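Local coordinates for protein 8-amino-8-demethylriboflavin N,N-dimethyltransferase (Streptomyces davawensis, PDB 4D7K) that catalyses the two S-adenosyl-methionine-dependent N-methylations that turn 8-amino-8-demethylriboflavin into the antibiotic roseoflavin, and works as a homodimer, at residues L143-P146 / Q147-E150; A158-E161 / F162-F166; W316-L319 / L320-G324. All coordinates share one frame; numbering follows the deposited sequence.

Contact 1 of 3, residues L143-P146 / Q147-E150; sequences LARP and QHKE
Arg145 O accepts the backbone N-H of His148 at 3.2 Å, and this bond closes the turn between helix 139-144 and helix 149-165. The two segments form a tight corner between two helices, with Pro146 and Gln147 making a short 3-10 turn. Arg145 has already left the helix: its psi of 143° is extended. A second, weak bond runs from Lys149 N to Pro146 O at 3.3 Å. His148 takes the N-cap position of the long helix.

The side chains of Arg145, Gln147 and His148 gather at the corner. Arg145 and Gln147 run side by side and point the same way. Arg145 also lies alongside His148, with Arg145 CB 3.8 Å from His148 ND1. Gln147 CG lies between its own backbone N and carbonyl carbon (chi1 61°), and the chain is extended beyond it. CG thus lies over the centre of one face of the His148 ring, 3.5 Å above its plane. The ring in turn stacks with Phe142, and its ND1 is hydrogen-bonded to Phe142 O, which fixes the ring's rotation. Arg145 has its charged end tied to Glu137 by a salt bridge, while Lys149 NZ pairs with Asp153 in the next turn of the helix. Leu143 packs on Val151 and Phe155 of helix 149-165, joining the end of the short helix to the long one. Gln147 OE1 lies 3.7 Å from Arg145 CD, and the amide plane is turned 41° from the guanidinium plane.

Contact 2 of 3, residues A158-E161 / F162-F166; sequences AMVE and FGQYF
Phe162 meets Met159 because both side chains start with CG beside the backbone N (chi1 -72° for Phe162), and because Met159 then bends at chi2 and chi3. The bend brings the methionine methyl to the ring edge. Met159 CE comes to 3.9 Å from Phe162 CD2, in the plane of the ring. It is an edge contact, and the methyl does not lie over a face. The ring also lies close to the backbone of the preceding turn, with Phe162 CD2 at 3.2 Å from Ala158 O. That same oxygen accepts Phe162 N at 2.9 Å, in a nearly straight bond. Ala158 CB adds a looser apolar contact with the ring.

All this happens on the last turns of helix 149-165, a long helix of the O-methyltransferase domain. Regular i to i+4 bonds run through it. The Tyr165 N to Glu161 O bond is 2.8 Å, and Phe166 N still bonds to Phe162 O. Phe166 is the first residue to leave helical angles. Its ring carries Tyr165 CD2 over the centre of one face, 3.7 Å above the plane, and meets Trp337 edge-to-face.

The sides of the helix have different neighbours. Glu161 is buried, and its carboxylate is gripped by two backbone amides: OE1 by Met104 N and OE2 by Gly103 N. Phe162 packs on Phe108 and on Tyr18 of the second subunit, whose ring also stacks with Tyr165, so this helix end takes part in the dimer interface. On another side Val160 and Gln164 run side by side, with Val160 CG1 3.8 Å from Gln164 NE2. Val160 O accepts Gln191 NE2 as well as the amide of Gln164.

Contact 3 of 3, residues W316-L319 / L320-G324; sequences WDDL and LARAG
Asp317 O accepts the amide of Ala321 at 2.8 Å, the shortest backbone bond between the two segments. Leu320 N bonds to Trp316 O at 2.9 Å and is straighter, at 168°. At Arg322 the pattern weakens: its N divides between Asp318 O and Leu319 O, and both bonds are weak.

Leu320 has CG beside its backbone N (chi1 -68°), which lays the side chain back over the preceding turn. Its CD1 approaches Trp316 O to 3.3 Å and the tryptophan CB to 4.4 Å. Both side chains face the sheet. Trp316 packs on Ile283 and Ile340 and makes a cation-pi contact with Arg311, while Leu320 meets Phe325, Ile327 and Cys342.

Arg322 bends at chi3 and crosses Leu319. Leu319 CD1 reaches the guanidinium edge, in its plane, 3.3 Å from NH2. Asp318 OD1 stays 4.0 Å from Arg322 NE and well out of the guanidinium plane. No N-H points at it, and probably only the opposite charges attract, beyond salt-bridge distance. Arg322 NE is buried without a partner. Arg322 and Leu319 also touch Asp259 on helix 259-270.

Gly324 N to Ala321 O and Ala323 N to Leu320 O close the last turn. The positive phi of Gly324 (78°) marks a Schellman motif, which leads into strand 325-333 of the Rossmann-like methyltransferase sheet.

Overall arrangement
The three contacts follow one another along the chain, all within the O-methyltransferase domain. Contacts 1 and 2 share helix 149-165: the first lies at its start and the second at its end. Their centres are 21 Å apart, and their nearest atoms about 8 Å. Contact 3 ends helix 313-322, its centre 29 Å from that of contact 2 and 38 Å from that of contact 1. None touches another. One helix thus runs from the surface corner of contact 1 to the dimer interface at contact 2, where the side chain of Met159 is about 12 Å from that of Asp209, a predicted S-adenosylmethionine site. Contact 3 instead packs beside the edge of the mixed seven-stranded sheet that carries the methyltransferase fold.

Contact 1 of 3, residues L143-P146 / Q147-E150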
loop_
_atom_site.group_PDB
_atom_site.type_symbol
_atom_site.label_atom_id
_atom_site.label_comp_id
_atom_site.label_asym_id
_atom_site.label_seq_id
_atom_site.Cartn_x
_atom_site.Cartn_y
_atom_site.Cartn_z
ATOM N N LEU A 143 19.727 6.733 -11.002
ATOM C CA LEU A 143 19.312 5.691 -11.929
ATOM C C LEU A 143 20.322 5.492 -13.054
ATOM O O LEU A 143 20.421 4.405 -13.619
ATOM C CB LEU A 143 17.937 6.024 -12.510
ATOM C CG LEU A 143 16.779 5.998 -11.513
ATOM C CD1 LEU A 143 15.503 6.496 -12.162
ATOM C CD2 LEU A 143 16.591 4.594 -10.955
ATOM N N ALA A 144 21.073 6.545 -13.366
ATOM C CA ALA A 144 22.036 6.513 -14.463
ATOM C C ALA A 144 23.189 5.544 -14.194
ATOM O O ALA A 144 23.727 4.938 -15.122
ATOM C CB ALA A 144 22.570 7.912 -14.731
ATOM N N ARG A 145 23.559 5.400 -12.924
ATOM C CA ARG A 145 24.624 4.482 -12.516
ATOM C C ARG A 145 24.358 3.038 -12.951
ATOM O O ARG A 145 23.218 2.578 -12.923
ATOM C CB ARG A 145 24.807 4.535 -10.998
ATOM C CG ARG A 145 25.303 5.871 -10.466
ATOM C CD ARG A 145 25.323 5.873 -8.943
ATOM N NE ARG A 145 25.923 7.086 -8.394
ATOM C CZ ARG A 145 27.181 7.175 -7.974
ATOM N NH1 ARG A 145 27.980 6.117 -8.037
ATOM N NH2 ARG A 145 27.640 8.322 -7.490
ATOM N N PRO A 146 25.418 2.313 -13.350
ATOM C CA PRO A 146 25.268 0.921 -13.797
ATOM C C PRO A 146 24.799 -0.008 -12.681
ATOM O O PRO A 146 24.126 -1.003 -12.957
ATOM C CB PRO A 146 26.678 0.546 -14.264
ATOM C CG PRO A 146 27.584 1.495 -13.550
ATOM C CD PRO A 146 26.815 2.772 -13.437
ATOM N N GLN A 147 25.138 0.319 -11.437
ATOM C CA GLN A 147 24.766 -0.523 -10.300
ATOM C C GLN A 147 23.272 -0.456 -9.985
ATOM O O GLN A 147 22.773 -1.215 -9.150
ATOM C CB GLN A 147 25.570 -0.133 -9.057
ATOM C CG GLN A 147 25.356 1.301 -8.603
ATOM C CD GLN A 147 26.191 1.658 -7.386
ATOM O OE1 GLN A 147 26.392 2.834 -7.078
ATOM N NE2 GLN A 147 26.679 0.640 -6.685
ATOM N N HIS A 148 22.563 0.451 -10.650
ATOM C CA HIS A 148 21.129 0.608 -10.429
ATOM C C HIS A 148 20.340 0.426 -11.720
ATOM O O HIS A 148 19.250 0.978 -11.871
ATOM C CB HIS A 148 20.829 1.981 -9.825
ATOM C CG HIS A 148 21.538 2.239 -8.533
ATOM N ND1 HIS A 148 22.338 3.343 -8.331
ATOM C CD2 HIS A 148 21.566 1.536 -7.375
ATOM C CE1 HIS A 148 22.832 3.309 -7.106
ATOM N NE2 HIS A 148 22.376 2.227 -6.504
ATOM N N LYS A 149 20.895 -0.350 -12.647
ATOM C CA LYS A 149 20.235 -0.615 -13.923
ATOM C C LYS A 149 18.898 -1.338 -13.747
ATOM O O LYS A 149 17.928 -1.048 -14.453
ATOM C CB LYS A 149 21.153 -1.432 -14.837
ATOM C CG LYS A 149 20.451 -1.950 -16.078
ATOM C CD LYS A 149 21.418 -2.548 -17.077
ATOM C CE LYS A 149 20.657 -3.120 -18.256
ATOM N NZ LYS A 149 19.642 -4.106 -17.796
ATOM N N GLU A 150 18.852 -2.276 -12.806
ATOM C CA GLU A 150 17.645 -3.065 -12.555
ATOM C C GLU A 150 16.450 -2.183 -12.183
ATOM O O GLU A 150 15.325 -2.420 -12.632
ATOM C CB GLU A 150 17.913 -4.088 -11.450
ATOM C CG GLU A 150 16.735 -4.971 -11.095
ATOM C CD GLU A 150 17.136 -6.114 -10.177
ATOM O OE1 GLU A 150 18.335 -6.472 -10.155
ATOM O OE2 GLU A 150 16.255 -6.653 -9.475
#

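Contact 2 of 3, residues A158-E161 / F162-F166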
loop_
_atom_site.group_PDB
_atom_site.type_symbol
_atom_site.label_atom_id
_atom_site.label_comp_id
_atom_site.label_asym_id
_atom_site.label_seq_id
_atom_site.Cartn_x
_atom_site.Cartn_y
_atom_site.Cartn_z
ATOM N N ALA A 158 7.678 1.570 -15.965
ATOM C CA ALA A 158 6.626 2.245 -15.216
ATOM C C ALA A 158 6.086 3.460 -15.977
ATOM O O ALA A 158 4.872 3.637 -16.081
ATOM C CB ALA A 158 7.133 2.662 -13.854
ATOM N N MET A 159 6.992 4.278 -16.515
ATOM C CA MET A 159 6.618 5.478 -17.269
ATOM C C MET A 159 5.879 5.143 -18.563
ATOM O O MET A 159 4.982 5.876 -18.982
ATOM C CB MET A 159 7.855 6.322 -17.597
ATOM C CG MET A 159 8.532 6.944 -16.392
ATOM S SD MET A 159 7.402 7.995 -15.461
ATOM C CE MET A 159 7.227 7.053 -13.948
ATOM N N VAL A 160 6.270 4.047 -19.205
ATOM C CA VAL A 160 5.568 3.580 -20.399
ATOM C C VAL A 160 4.165 3.117 -20.018
ATOM O O VAL A 160 3.195 3.400 -20.722
ATOM C CB VAL A 160 6.327 2.431 -21.102
ATOM C CG1 VAL A 160 5.460 1.778 -22.185
ATOM C CG2 VAL A 160 7.643 2.938 -21.685
ATOM N N GLU A 161 4.066 2.427 -18.882
ATOM C CA GLU A 161 2.797 1.883 -18.403
ATOM C C GLU A 161 1.794 2.983 -18.037
ATOM O O GLU A 161 0.617 2.896 -18.393
ATOM C CB GLU A 161 3.044 0.961 -17.205
ATOM C CG GLU A 161 3.822 -0.295 -17.580
ATOM C CD GLU A 161 4.549 -0.926 -16.407
ATOM O OE1 GLU A 161 4.368 -0.452 -15.267
ATOM O OE2 GLU A 161 5.298 -1.906 -16.627
ATOM N N PHE A 162 2.258 4.009 -17.327
ATOM C CA PHE A 162 1.409 5.146 -16.984
ATOM C C PHE A 162 0.937 5.875 -18.242
ATOM O O PHE A 162 -0.191 6.358 -18.302
ATOM C CB PHE A 162 2.148 6.118 -16.061
ATOM C CG PHE A 162 2.341 5.599 -14.661
ATOM C CD1 PHE A 162 1.302 4.992 -13.979
ATOM C CD2 PHE A 162 3.567 5.719 -14.030
ATOM C CE1 PHE A 162 1.482 4.516 -12.690
ATOM C CE2 PHE A 162 3.752 5.245 -12.744
ATOM C CZ PHE A 162 2.709 4.643 -12.076
ATOM N N GLY A 163 1.803 5.946 -19.245
ATOM C CA GLY A 163 1.436 6.542 -20.514
ATOM C C GLY A 163 0.347 5.755 -21.222
ATOM O O GLY A 163 -0.557 6.331 -21.824
ATOM N N GLN A 164 0.438 4.432 -21.155
ATOM C CA GLN A 164 -0.565 3.574 -21.767
ATOM C C GLN A 164 -1.866 3.638 -20.971
ATOM O O GLN A 164 -2.956 3.624 -21.538
ATOM C CB GLN A 164 -0.059 2.127 -21.861
ATOM C CG GLN A 164 1.136 1.942 -22.792
ATOM C CD GLN A 164 1.755 0.547 -22.721
ATOM O OE1 GLN A 164 1.617 -0.162 -21.725
ATOM N NE2 GLN A 164 2.443 0.152 -23.789
ATOM N N TYR A 165 -1.744 3.727 -19.651
ATOM C CA TYR A 165 -2.912 3.716 -18.779
ATOM C C TYR A 165 -3.769 4.979 -18.912
ATOM O O TYR A 165 -4.979 4.930 -18.694
ATOM C CB TYR A 165 -2.484 3.538 -17.320
ATOM C CG TYR A 165 -3.647 3.413 -16.358
ATOM C CD1 TYR A 165 -4.292 2.196 -16.175
ATOM C CD2 TYR A 165 -4.100 4.511 -15.635
ATOM C CE1 TYR A 165 -5.357 2.073 -15.303
ATOM C CE2 TYR A 165 -5.168 4.396 -14.756
ATOM C CZ TYR A 165 -5.793 3.175 -14.597
ATOM O OH TYR A 165 -6.852 3.045 -13.727
ATOM N N PHE A 166 -3.150 6.102 -19.263
ATOM C CA PHE A 166 -3.865 7.375 -19.333
ATOM C C PHE A 166 -4.076 7.867 -20.762
ATOM O O PHE A 166 -4.541 8.989 -20.969
ATOM C CB PHE A 166 -3.117 8.455 -18.543
ATOM C CG PHE A 166 -3.233 8.312 -17.053
ATOM C CD1 PHE A 166 -4.436 8.557 -16.410
ATOM C CD2 PHE A 166 -2.131 7.957 -16.290
ATOM C CE1 PHE A 166 -4.543 8.433 -15.035
ATOM C CE2 PHE A 166 -2.229 7.834 -14.917
ATOM C CZ PHE A 166 -3.437 8.073 -14.288
#

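Contact 3 of 3, residues W316-L319 / L320-G324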
loop_
_atom_site.group_PDB
_atom_site.type_symbol
_atom_site.label_atom_id
_atom_site.label_comp_id
_atom_site.label_asym_id
_atom_site.label_seq_id
_atom_site.Cartn_x
_atom_site.Cartn_y
_atom_site.Cartn_z
ATOM N N TRP A 316 0.884 29.659 -14.510
ATOM C CA TRP A 316 0.951 29.403 -15.945
ATOM C C TRP A 316 0.621 30.659 -16.734
ATOM O O TRP A 316 1.251 30.939 -17.752
ATOM C CB TRP A 316 0.006 28.271 -16.349
ATOM C CG TRP A 316 0.568 26.899 -16.119
ATOM C CD1 TRP A 316 0.101 25.957 -15.247
ATOM C CD2 TRP A 316 1.703 26.313 -16.771
ATOM N NE1 TRP A 316 0.872 24.820 -15.319
ATOM C CE2 TRP A 316 1.863 25.012 -16.246
ATOM C CE3 TRP A 316 2.601 26.760 -17.749
ATOM C CZ2 TRP A 316 2.880 24.156 -16.665
ATOM C CZ3 TRP A 316 3.610 25.908 -18.165
ATOM C CH2 TRP A 316 3.742 24.620 -17.620
ATOM N N ASP A 317 -0.369 31.411 -16.259
ATOM C CA ASP A 317 -0.714 32.698 -16.856
ATOM C C ASP A 317 0.503 33.613 -16.915
ATOM O O ASP A 317 0.812 34.178 -17.962
ATOM C CB ASP A 317 -1.837 33.383 -16.070
ATOM C CG ASP A 317 -3.212 33.134 -16.667
ATOM O OD1 ASP A 317 -3.328 33.124 -17.911
ATOM O OD2 ASP A 317 -4.175 32.955 -15.889
ATOM N N ASP A 318 1.191 33.743 -15.783
ATOM C CA ASP A 318 2.336 34.641 -15.653
ATOM C C ASP A 318 3.501 34.195 -16.531
ATOM O O ASP A 318 4.178 35.018 -17.147
ATOM C CB ASP A 318 2.778 34.725 -14.188
ATOM C CG ASP A 318 3.640 35.943 -13.901
ATOM O OD1 ASP A 318 4.646 36.154 -14.612
ATOM O OD2 ASP A 318 3.304 36.699 -12.964
ATOM N N LEU A 319 3.728 32.888 -16.584
ATOM C CA LEU A 319 4.793 32.335 -17.408
ATOM C C LEU A 319 4.496 32.566 -18.888
ATOM O O LEU A 319 5.325 33.107 -19.621
ATOM C CB LEU A 319 4.969 30.842 -17.121
ATOM C CG LEU A 319 6.404 30.330 -16.983
ATOM C CD1 LEU A 319 7.074 30.975 -15.783
ATOM C CD2 LEU A 319 6.435 28.814 -16.865
ATOM N N LEU A 320 3.303 32.164 -19.315
ATOM C CA LEU A 320 2.892 32.289 -20.710
ATOM C C LEU A 320 2.773 33.744 -21.151
ATOM O O LEU A 320 2.952 34.057 -22.329
ATOM C CB LEU A 320 1.560 31.567 -20.934
ATOM C CG LEU A 320 1.620 30.044 -20.811
ATOM C CD1 LEU A 320 0.237 29.469 -20.537
ATOM C CD2 LEU A 320 2.223 29.423 -22.060
ATOM N N ALA A 321 2.466 34.628 -20.205
ATOM C CA ALA A 321 2.343 36.053 -20.497
ATOM C C ALA A 321 3.672 36.624 -20.978
ATOM O O ALA A 321 3.717 37.410 -21.923
ATOM C CB ALA A 321 1.849 36.816 -19.267
ATOM N N ARG A 322 4.752 36.216 -20.323
ATOM C CA ARG A 322 6.089 36.683 -20.679
ATOM C C ARG A 322 6.546 36.137 -22.032
ATOM O O ARG A 322 7.490 36.654 -22.632
ATOM C CB ARG A 322 7.093 36.296 -19.590
ATOM C CG ARG A 322 6.860 36.989 -18.252
ATOM C CD ARG A 322 8.029 36.768 -17.300
ATOM N NE ARG A 322 8.016 35.440 -16.691
ATOM C CZ ARG A 322 9.045 34.909 -16.037
ATOM N NH1 ARG A 322 10.178 35.585 -15.914
ATOM N NH2 ARG A 322 8.944 33.695 -15.513
ATOM N N ALA A 323 5.873 35.095 -22.511
ATOM C CA ALA A 323 6.221 34.483 -23.789
ATOM C C ALA A 323 5.219 34.838 -24.887
ATOM O O ALA A 323 5.355 34.393 -26.027
ATOM C CB ALA A 323 6.323 32.976 -23.637
ATOM N N GLY A 324 4.215 35.636 -24.542
ATOM C CA GLY A 324 3.224 36.069 -25.512
ATOM C C GLY A 324 2.173 35.021 -25.826
ATOM O O GLY A 324 1.754 34.875 -26.975
#